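Local atomic coordinates of cadherin-23 (PDB entry 5UZ8), a protein that probably mediates calcium-dependent cell adhesion in the inner ear and, as part of hair-cell tip links, probably conveys force in hearing mechanotransduction. Residues A[55-60]-A[80-85]; A[108-113]-A[191-196]. All coordinates share one frame; numbering follows the deposited sequence.

Interaction 1: A[55-60]-A[80-85]; sequences PGYVQL and HWLNFT
Leu-82 reaches across from strand 81-89 to Tyr-57 and Val-58 and meets them with its two methyls. Its CB points toward segment 55-60, and with CG anti to the carbonyl carbon (chi1 -65°) and beside the backbone N, the fork comes to face Tyr-57. At the fork the work divides. Leu-82 CD1 lies against both residues, 3.7 Å from Tyr-57 CB and 4.0 Å from Val-58 CG1. Leu-82 CD2 comes obliquely upon the tyrosine ring, 3.6 Å from Tyr-57 CD2. The leucine and tyrosine side chains cross at about a right angle, and the methyls bear on the root of the tyrosine and the near part of its ring. An alanine in place of Leu-82 would remove both methyls and would probably leave a gap beside Tyr-57 and Val-58, with the ring freer to shift. Two facing sheets of a cadherin repeat, a Greek-key beta sandwich, meet here: strand 58-60 is an edge strand of one, and strand 81-89 runs inside the other, so these side chains belong to the filling between the layers. Further along, Val-58 turns its second methyl to Phe-84. Val-58 CG2 sits over one face of that ring, 4.2 Å from the centroid of Phe-84 and 18° off the ring normal, a CH-pi contact displaced toward the rim. The nearest ring atom to Val-58 CG2 is Phe-84 CD1 at 4.0 Å. The phenylalanine gets there with CG held between its backbone N and carbonyl carbon (chi1 55°). Val-68 of the sheet containing strand 58-60 touches both Val-58 and Phe-84, and Leu-104 also packs against the phenylalanine. No hydrogen bond crosses between the segments; Leu-82 pairs its backbone with Leu-104 instead.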
ATOM      1  N   PRO A  55     -15.397  15.872 -33.476  1.00 22.51           N
ATOM      2  CA  PRO A  55     -15.244  15.148 -34.727  1.00 22.41           C
ATOM      3  C   PRO A  55     -14.403  13.876 -34.598  1.00 21.19           C
ATOM      4  O   PRO A  55     -13.681  13.671 -33.611  1.00 20.72           O
ATOM      5  CB  PRO A  55     -14.530  16.169 -35.635  1.00 24.68           C
ATOM      6  CG  PRO A  55     -13.700  16.979 -34.698  1.00 25.45           C
ATOM      7  CD  PRO A  55     -14.553  17.084 -33.450  1.00 24.30           C
ATOM      8  N   GLY A  56     -14.512  13.027 -35.609  1.00 20.22           N
ATOM      9  CA  GLY A  56     -13.618  11.900 -35.750  1.00 19.79           C
ATOM     10  C   GLY A  56     -14.114  10.532 -35.345  1.00 18.02           C
ATOM     11  O   GLY A  56     -13.419   9.548 -35.617  1.00 17.54           O
ATOM     12  N   TYR A  57     -15.291  10.450 -34.709  1.00 16.20           N
ATOM     13  CA  TYR A  57     -15.745   9.227 -34.088  1.00 15.37           C
ATOM     14  C   TYR A  57     -16.856   8.471 -34.794  1.00 14.93           C
ATOM     15  O   TYR A  57     -17.118   7.300 -34.435  1.00 14.46           O
ATOM     16  CB  TYR A  57     -16.154   9.462 -32.636  1.00 15.03           C
ATOM     17  CG  TYR A  57     -15.038  10.029 -31.766  1.00 15.89           C
ATOM     18  CD1 TYR A  57     -14.125   9.184 -31.120  1.00 15.71           C
ATOM     19  CD2 TYR A  57     -14.938  11.379 -31.551  1.00 16.43           C
ATOM     20  CE1 TYR A  57     -13.136   9.699 -30.303  1.00 16.28           C
ATOM     21  CE2 TYR A  57     -13.930  11.905 -30.756  1.00 17.23           C
ATOM     22  CZ  TYR A  57     -13.047  11.050 -30.130  1.00 17.14           C
ATOM     23  OH  TYR A  57     -12.066  11.563 -29.334  1.00 17.50           O
ATOM     24  N   VAL A  58     -17.525   9.109 -35.766  1.00 14.73           N
ATOM     25  CA  VAL A  58     -18.660   8.522 -36.447  1.00 14.61           C
ATOM     26  C   VAL A  58     -18.643   8.808 -37.938  1.00 15.01           C
ATOM     27  O   VAL A  58     -18.069   9.808 -38.399  1.00 15.82           O
ATOM     28  CB  VAL A  58     -20.008   9.041 -35.871  1.00 14.16           C
ATOM     29  CG1 VAL A  58     -20.037   8.956 -34.364  1.00 14.17           C
ATOM     30  CG2 VAL A  58     -20.262  10.478 -36.289  1.00 14.99           C
ATOM     31  N   GLN A  59     -19.246   7.904 -38.704  1.00 14.97           N
ATOM     32  CA  GLN A  59     -19.424   8.118 -40.122  1.00 16.08           C
ATOM     33  C   GLN A  59     -20.580   7.263 -40.617  1.00 16.50           C
ATOM     34  O   GLN A  59     -20.901   6.233 -40.008  1.00 15.64           O
ATOM     35  CB  GLN A  59     -18.150   7.772 -40.898  1.00 17.05           C
ATOM     36  CG  GLN A  59     -17.799   6.286 -40.859  1.00 16.92           C
ATOM     37  CD  GLN A  59     -16.397   6.045 -41.347  1.00 18.07           C
ATOM     38  OE1 GLN A  59     -15.447   6.379 -40.658  1.00 17.95           O
ATOM     39  NE2 GLN A  59     -16.257   5.469 -42.543  1.00 18.66           N
ATOM     40  N   LEU A  60     -21.173   7.670 -41.732  1.00 17.71           N
ATOM     41  CA  LEU A  60     -22.200   6.844 -42.363  1.00 19.03           C
ATOM     42  C   LEU A  60     -21.450   5.675 -42.986  1.00 20.59           C
ATOM     43  O   LEU A  60     -20.378   5.883 -43.537  1.00 21.10           O
ATOM     44  CB  LEU A  60     -22.953   7.626 -43.435  1.00 19.81           C
ATOM     45  CG  LEU A  60     -23.948   8.625 -42.807  1.00 19.30           C
ATOM     46  CD1 LEU A  60     -24.325   9.711 -43.800  1.00 20.44           C
ATOM     47  CD2 LEU A  60     -25.194   7.886 -42.346  1.00 18.68           C
ATOM     48  N   HIS A  80     -18.091  12.308 -23.310  1.00 17.01           N
ATOM     49  CA  HIS A  80     -19.365  11.770 -22.793  1.00 17.40           C
ATOM     50  C   HIS A  80     -20.491  11.719 -23.823  1.00 17.38           C
ATOM     51  O   HIS A  80     -21.409  10.917 -23.671  1.00 18.42           O
ATOM     52  CB  HIS A  80     -19.811  12.537 -21.535  1.00 18.23           C
ATOM     53  CG  HIS A  80     -18.925  12.329 -20.341  1.00 18.90           C
ATOM     54  ND1 HIS A  80     -19.073  13.045 -19.172  1.00 20.05           N
ATOM     55  CD2 HIS A  80     -17.891  11.479 -20.137  1.00 18.78           C
ATOM     56  CE1 HIS A  80     -18.160  12.646 -18.299  1.00 21.10           C
ATOM     57  NE2 HIS A  80     -17.413  11.714 -18.869  1.00 20.02           N
ATOM     58  N   TRP A  81     -20.444  12.571 -24.851  1.00 18.09           N
ATOM     59  CA  TRP A  81     -21.491  12.645 -25.864  1.00 18.37           C
ATOM     60  C   TRP A  81     -20.874  12.797 -27.260  1.00 17.90           C
ATOM     61  O   TRP A  81     -19.965  13.591 -27.448  1.00 17.32           O
ATOM     62  CB  TRP A  81     -22.417  13.843 -25.572  1.00 19.92           C
ATOM     63  CG  TRP A  81     -23.245  13.607 -24.345  1.00 21.48           C
ATOM     64  CD1 TRP A  81     -22.921  13.930 -23.084  1.00 22.92           C
ATOM     65  CD2 TRP A  81     -24.515  12.949 -24.287  1.00 21.97           C
ATOM     66  NE1 TRP A  81     -23.920  13.515 -22.199  1.00 23.64           N
ATOM     67  CE2 TRP A  81     -24.909  12.907 -22.929  1.00 23.37           C
ATOM     68  CE3 TRP A  81     -25.377  12.408 -25.259  1.00 22.21           C
ATOM     69  CZ2 TRP A  81     -26.111  12.341 -22.515  1.00 23.75           C
ATOM     70  CZ3 TRP A  81     -26.590  11.833 -24.842  1.00 22.62           C
ATOM     71  CH2 TRP A  81     -26.939  11.806 -23.488  1.00 23.72           C
ATOM     72  N   LEU A  82     -21.339  12.005 -28.214  1.00 17.36           N
ATOM     73  CA  LEU A  82     -21.019  12.237 -29.625  1.00 17.83           C
ATOM     74  C   LEU A  82     -22.281  12.796 -30.270  1.00 18.63           C
ATOM     75  O   LEU A  82     -23.243  12.054 -30.484  1.00 18.05           O
ATOM     76  CB  LEU A  82     -20.607  10.955 -30.327  1.00 18.07           C
ATOM     77  CG  LEU A  82     -19.308  10.331 -29.826  1.00 18.15           C
ATOM     78  CD1 LEU A  82     -19.065   8.968 -30.454  1.00 18.13           C
ATOM     79  CD2 LEU A  82     -18.152  11.289 -30.042  1.00 19.45           C
ATOM     80  N   ASN A  83     -22.269  14.094 -30.570  1.00 19.06           N
ATOM     81  CA  ASN A  83     -23.422  14.746 -31.184  1.00 19.35           C
ATOM     82  C   ASN A  83     -23.113  15.100 -32.640  1.00 18.83           C
ATOM     83  O   ASN A  83     -21.969  15.428 -33.004  1.00 18.86           O
ATOM     84  CB  ASN A  83     -23.821  15.987 -30.372  1.00 21.01           C
ATOM     85  CG  ASN A  83     -24.081  15.661 -28.912  1.00 21.61           C
ATOM     86  OD1 ASN A  83     -24.492  14.542 -28.577  1.00 23.15           O
ATOM     87  ND2 ASN A  83     -23.788  16.596 -28.030  1.00 23.42           N
ATOM     88  N   PHE A  84     -24.148  15.033 -33.478  1.00 17.76           N
ATOM     89  CA  PHE A  84     -24.031  15.393 -34.865  1.00 17.63           C
ATOM     90  C   PHE A  84     -25.422  15.570 -35.461  1.00 17.78           C
ATOM     91  O   PHE A  84     -26.436  15.351 -34.793  1.00 17.41           O
ATOM     92  CB  PHE A  84     -23.202  14.365 -35.661  1.00 17.06           C
ATOM     93  CG  PHE A  84     -23.703  12.972 -35.563  1.00 16.34           C
ATOM     94  CD1 PHE A  84     -23.377  12.176 -34.457  1.00 15.59           C
ATOM     95  CD2 PHE A  84     -24.511  12.433 -36.558  1.00 16.52           C
ATOM     96  CE1 PHE A  84     -23.813  10.874 -34.378  1.00 15.24           C
ATOM     97  CE2 PHE A  84     -24.967  11.119 -36.466  1.00 16.08           C
ATOM     98  CZ  PHE A  84     -24.614  10.343 -35.374  1.00 15.17           C
ATOM     99  N   THR A  85     -25.431  15.987 -36.707  1.00 18.08           N
ATOM    100  CA  THR A  85     -26.641  16.206 -37.461  1.00 18.60           C
ATOM    101  C   THR A  85     -26.645  15.253 -38.634  1.00 18.52           C
ATOM    102  O   THR A  85     -25.620  15.098 -39.310  1.00 18.26           O
ATOM    103  CB  THR A  85     -26.638  17.634 -37.976  1.00 20.10           C
ATOM    104  OG1 THR A  85     -26.750  18.523 -36.872  1.00 20.42           O
ATOM    105  CG2 THR A  85     -27.765  17.893 -38.921  1.00 20.99           C
TER

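Interaction 2: A[108-113]-A[191-196]; sequences DINDNN and AKDNPG. With CA (calcium ion), chain J; CA (calcium ion), chain I; CA (calcium ion), chain K.
A calcium site at the junction of the first two cadherin repeats of this fragment brings Asn-110 and Asp-193 together from opposite directions. One ion receives Asn-110 OD1 at 2.4 Å and Asp-193 OD2 at 2.3 Å, and the carbonyl Asn-112 O joins them. Asp-193 CG stands between its backbone N and carbonyl carbon, which points the carboxylate at the ion. Drawn onto the same metal, Asn-110 OD1 and Asp-193 OD2 lie just 2.9 Å apart, a proximity that the ion's charge would be expected to make tolerable. The other halves of the two groups are tied directly: Asn-110 ND2 donates to Asp-193 OD1 over 3.1 Å at 160°. The acceptor lies near the amide plane and is met on its syn side, 34° out of the carboxylate plane, and the two flat groups are turned 48° against each other. Segment 108-113 carries the DXNDN linker motif of cadherins, whose side chains and carbonyls serve three ions in turn. Asp-108 OD1, Ile-109 O and Asp-111 OD1 bind a second calcium, and Asp-111 OD2 reaches a third at 2.4 Å, its carboxylate bridging the pair. Asp-142, Asp-144 and Phe-148 complete the protein ligands of the first ion. Arg-203 further engages Asp-193, and Asn-201 Asn-110. Asn-194 adds a van der Waals touch, its CB 3.8 Å from Asn-110 ND2.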
ATOM      1  N   ASP A 108     -19.720   4.509 -19.748  1.00 14.44           N
ATOM      2  CA  ASP A 108     -18.460   4.147 -19.104  1.00 14.51           C
ATOM      3  C   ASP A 108     -18.377   2.629 -18.962  1.00 14.49           C
ATOM      4  O   ASP A 108     -19.344   1.975 -18.527  1.00 14.83           O
ATOM      5  CB  ASP A 108     -18.442   4.804 -17.714  1.00 15.32           C
ATOM      6  CG  ASP A 108     -17.166   4.569 -16.918  1.00 15.95           C
ATOM      7  OD1 ASP A 108     -16.048   4.533 -17.502  1.00 15.43           O
ATOM      8  OD2 ASP A 108     -17.294   4.507 -15.661  1.00 16.63           O
ATOM      9  N   ILE A 109     -17.215   2.081 -19.268  1.00 14.41           N
ATOM     10  CA  ILE A 109     -16.862   0.701 -18.885  1.00 14.87           C
ATOM     11  C   ILE A 109     -15.692   0.740 -17.899  1.00 15.11           C
ATOM     12  O   ILE A 109     -14.985   1.744 -17.792  1.00 14.95           O
ATOM     13  CB  ILE A 109     -16.529  -0.212 -20.108  1.00 14.82           C
ATOM     14  CG1 ILE A 109     -15.145   0.088 -20.671  1.00 14.58           C
ATOM     15  CG2 ILE A 109     -17.615  -0.117 -21.177  1.00 14.40           C
ATOM     16  CD1 ILE A 109     -14.752  -0.721 -21.904  1.00 14.73           C
ATOM     17  N   ASN A 110     -15.490  -0.347 -17.177  1.00 15.48           N
ATOM     18  CA  ASN A 110     -14.470  -0.401 -16.168  1.00 16.39           C
ATOM     19  C   ASN A 110     -13.129  -0.773 -16.789  1.00 16.53           C
ATOM     20  O   ASN A 110     -12.626  -1.894 -16.610  1.00 17.17           O
ATOM     21  CB  ASN A 110     -14.854  -1.362 -15.039  1.00 17.41           C
ATOM     22  CG  ASN A 110     -13.918  -1.253 -13.852  1.00 18.25           C
ATOM     23  OD1 ASN A 110     -13.296  -0.220 -13.661  1.00 17.80           O
ATOM     24  ND2 ASN A 110     -13.820  -2.301 -13.056  1.00 19.02           N
ATOM     25  N   ASP A 111     -12.542   0.199 -17.489  1.00 14.16           N
ATOM     26  CA  ASP A 111     -11.284  -0.011 -18.214  1.00 15.44           C
ATOM     27  C   ASP A 111     -10.052   0.654 -17.575  1.00 15.17           C
ATOM     28  O   ASP A 111      -8.967   0.630 -18.172  1.00 16.42           O
ATOM     29  CB  ASP A 111     -11.427   0.346 -19.713  1.00 16.29           C
ATOM     30  CG  ASP A 111     -11.834   1.800 -19.980  1.00 15.96           C
ATOM     31  OD1 ASP A 111     -12.351   2.517 -19.089  1.00 15.80           O
ATOM     32  OD2 ASP A 111     -11.724   2.221 -21.160  1.00 16.64           O
ATOM     33  N   ASN A 112     -10.198   1.217 -16.384  1.00 14.04           N
ATOM     34  CA  ASN A 112      -9.058   1.760 -15.653  1.00 14.53           C
ATOM     35  C   ASN A 112      -8.903   1.064 -14.297  1.00 14.44           C
ATOM     36  O   ASN A 112      -9.885   0.889 -13.565  1.00 13.87           O
ATOM     37  CB  ASN A 112      -9.189   3.265 -15.456  1.00 13.68           C
ATOM     38  CG  ASN A 112      -9.030   4.021 -16.770  1.00 14.53           C
ATOM     39  OD1 ASN A 112      -7.905   4.345 -17.162  1.00 15.06           O
ATOM     40  ND2 ASN A 112     -10.141   4.215 -17.489  1.00 14.24           N
ATOM     41  N   ASN A 113      -7.671   0.701 -13.970  1.00 15.58           N
ATOM     42  CA  ASN A 113      -7.357   0.117 -12.670  1.00 15.84           C
ATOM     43  C   ASN A 113      -7.168   1.233 -11.666  1.00 15.40           C
ATOM     44  O   ASN A 113      -6.657   2.294 -12.039  1.00 15.52           O
ATOM     45  CB  ASN A 113      -6.037  -0.653 -12.717  1.00 17.28           C
ATOM     46  CG  ASN A 113      -6.132  -1.925 -13.533  1.00 19.22           C
ATOM     47  OD1 ASN A 113      -6.577  -1.896 -14.643  1.00 20.85           O
ATOM     48  ND2 ASN A 113      -5.711  -3.044 -12.963  1.00 21.57           N
ATOM     49  N   ALA A 191      -5.608  -2.254  -3.789  1.00 13.79           N
ATOM     50  CA  ALA A 191      -6.729  -1.371  -4.109  1.00 13.55           C
ATOM     51  C   ALA A 191      -7.549  -2.084  -5.184  1.00 14.45           C
ATOM     52  O   ALA A 191      -6.989  -2.479  -6.213  1.00 14.85           O
ATOM     53  CB  ALA A 191      -6.223  -0.045  -4.625  1.00 12.97           C
ATOM     54  N   LYS A 192      -8.844  -2.278  -4.937  1.00 14.22           N
ATOM     55  CA  LYS A 192      -9.705  -3.026  -5.857  1.00 15.06           C
ATOM     56  C   LYS A 192     -10.963  -2.187  -6.118  1.00 14.06           C
ATOM     57  O   LYS A 192     -11.629  -1.721  -5.176  1.00 13.52           O
ATOM     58  CB  LYS A 192     -10.022  -4.395  -5.272  1.00 17.19           C
ATOM     59  CG  LYS A 192     -10.879  -5.309  -6.127  1.00 19.65           C
ATOM     60  CD  LYS A 192     -11.210  -6.624  -5.384  1.00 22.03           C
ATOM     61  CE  LYS A 192      -9.991  -7.367  -4.895  1.00 23.48           C
ATOM     62  NZ  LYS A 192     -10.315  -8.764  -4.451  1.00 25.80           N
ATOM     63  N   ASP A 193     -11.267  -1.955  -7.380  1.00 13.43           N
ATOM     64  CA  ASP A 193     -12.385  -1.101  -7.728  1.00 13.13           C
ATOM     65  C   ASP A 193     -13.694  -1.887  -7.790  1.00 13.59           C
ATOM     66  O   ASP A 193     -13.710  -3.080  -7.511  1.00 14.20           O
ATOM     67  CB  ASP A 193     -12.078  -0.304  -9.021  1.00 13.07           C
ATOM     68  CG  ASP A 193     -12.081  -1.160 -10.262  1.00 13.62           C
ATOM     69  OD1 ASP A 193     -12.591  -2.311 -10.239  1.00 14.09           O
ATOM     70  OD2 ASP A 193     -11.606  -0.640 -11.291  1.00 13.70           O
ATOM     71  N   ASN A 194     -14.784  -1.205  -8.156  1.00 13.53           N
ATOM     72  CA  ASN A 194     -16.062  -1.807  -8.511  1.00 14.77           C
ATOM     73  C   ASN A 194     -16.632  -2.743  -7.426  1.00 15.74           C
ATOM     74  O   ASN A 194     -16.909  -3.925  -7.676  1.00 16.15           O
ATOM     75  CB  ASN A 194     -15.955  -2.517  -9.898  1.00 15.15           C
ATOM     76  CG  ASN A 194     -17.303  -2.888 -10.497  1.00 16.17           C
ATOM     77  OD1 ASN A 194     -18.355  -2.352 -10.135  1.00 15.92           O
ATOM     78  ND2 ASN A 194     -17.268  -3.833 -11.461  1.00 17.05           N
ATOM     79  N   PRO A 195     -16.749  -2.217  -6.186  1.00 16.20           N
ATOM     80  CA  PRO A 195     -17.163  -3.071  -5.081  1.00 17.26           C
ATOM     81  C   PRO A 195     -18.530  -3.713  -5.293  1.00 18.47           C
ATOM     82  O   PRO A 195     -19.427  -3.144  -5.916  1.00 18.27           O
ATOM     83  CB  PRO A 195     -17.116  -2.116  -3.856  1.00 16.99           C
ATOM     84  CG  PRO A 195     -17.354  -0.757  -4.458  1.00 16.34           C
ATOM     85  CD  PRO A 195     -16.604  -0.808  -5.776  1.00 15.36           C
ATOM     86  N   GLY A 196     -18.649  -4.948  -4.826  1.00 20.36           N
ATOM     87  CA  GLY A 196     -19.872  -5.702  -4.900  1.00 22.81           C
ATOM     88  C   GLY A 196     -20.080  -6.456  -6.207  1.00 24.60           C
ATOM     89  O   GLY A 196     -20.936  -7.321  -6.275  1.00 25.61           O
TER
HETATM   90 CA    CA J2609     -14.022   3.979 -18.268  1.00 14.33          CA
HETATM   91 CA    CA I2608     -11.885   1.307 -12.514  1.00 13.06          CA
HETATM   92 CA    CA K2610     -11.679   4.571 -21.293  1.00 18.18          CA
HETATM   93  O   HOH W   1      -9.515   4.690 -20.363  1.00 17.11           O
HETATM   94  O   HOH W   2     -10.509   4.142 -23.407  1.00 17.44           O

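In the fold
Both contacts are buried, but in different settings. Interaction 1 lies between the two sheets of the first repeat of the fragment and is made wholly of apolar contacts, methyls against methyls and aromatic side chains; interaction 2 lies where that repeat gives way to the next, and there polar and charged groups gather round metal ions. They share no strand, yet the chain links them: strand 97-107, which pairs with strand 81-89 of interaction 1, runs straight on into the linker 108-113. Their centres are 27 Å apart and no atoms touch. Contact 55-60 with 80-85 lies between the layers of one repeat, whereas 108-113 with 191-196 joins successive repeats through calcium.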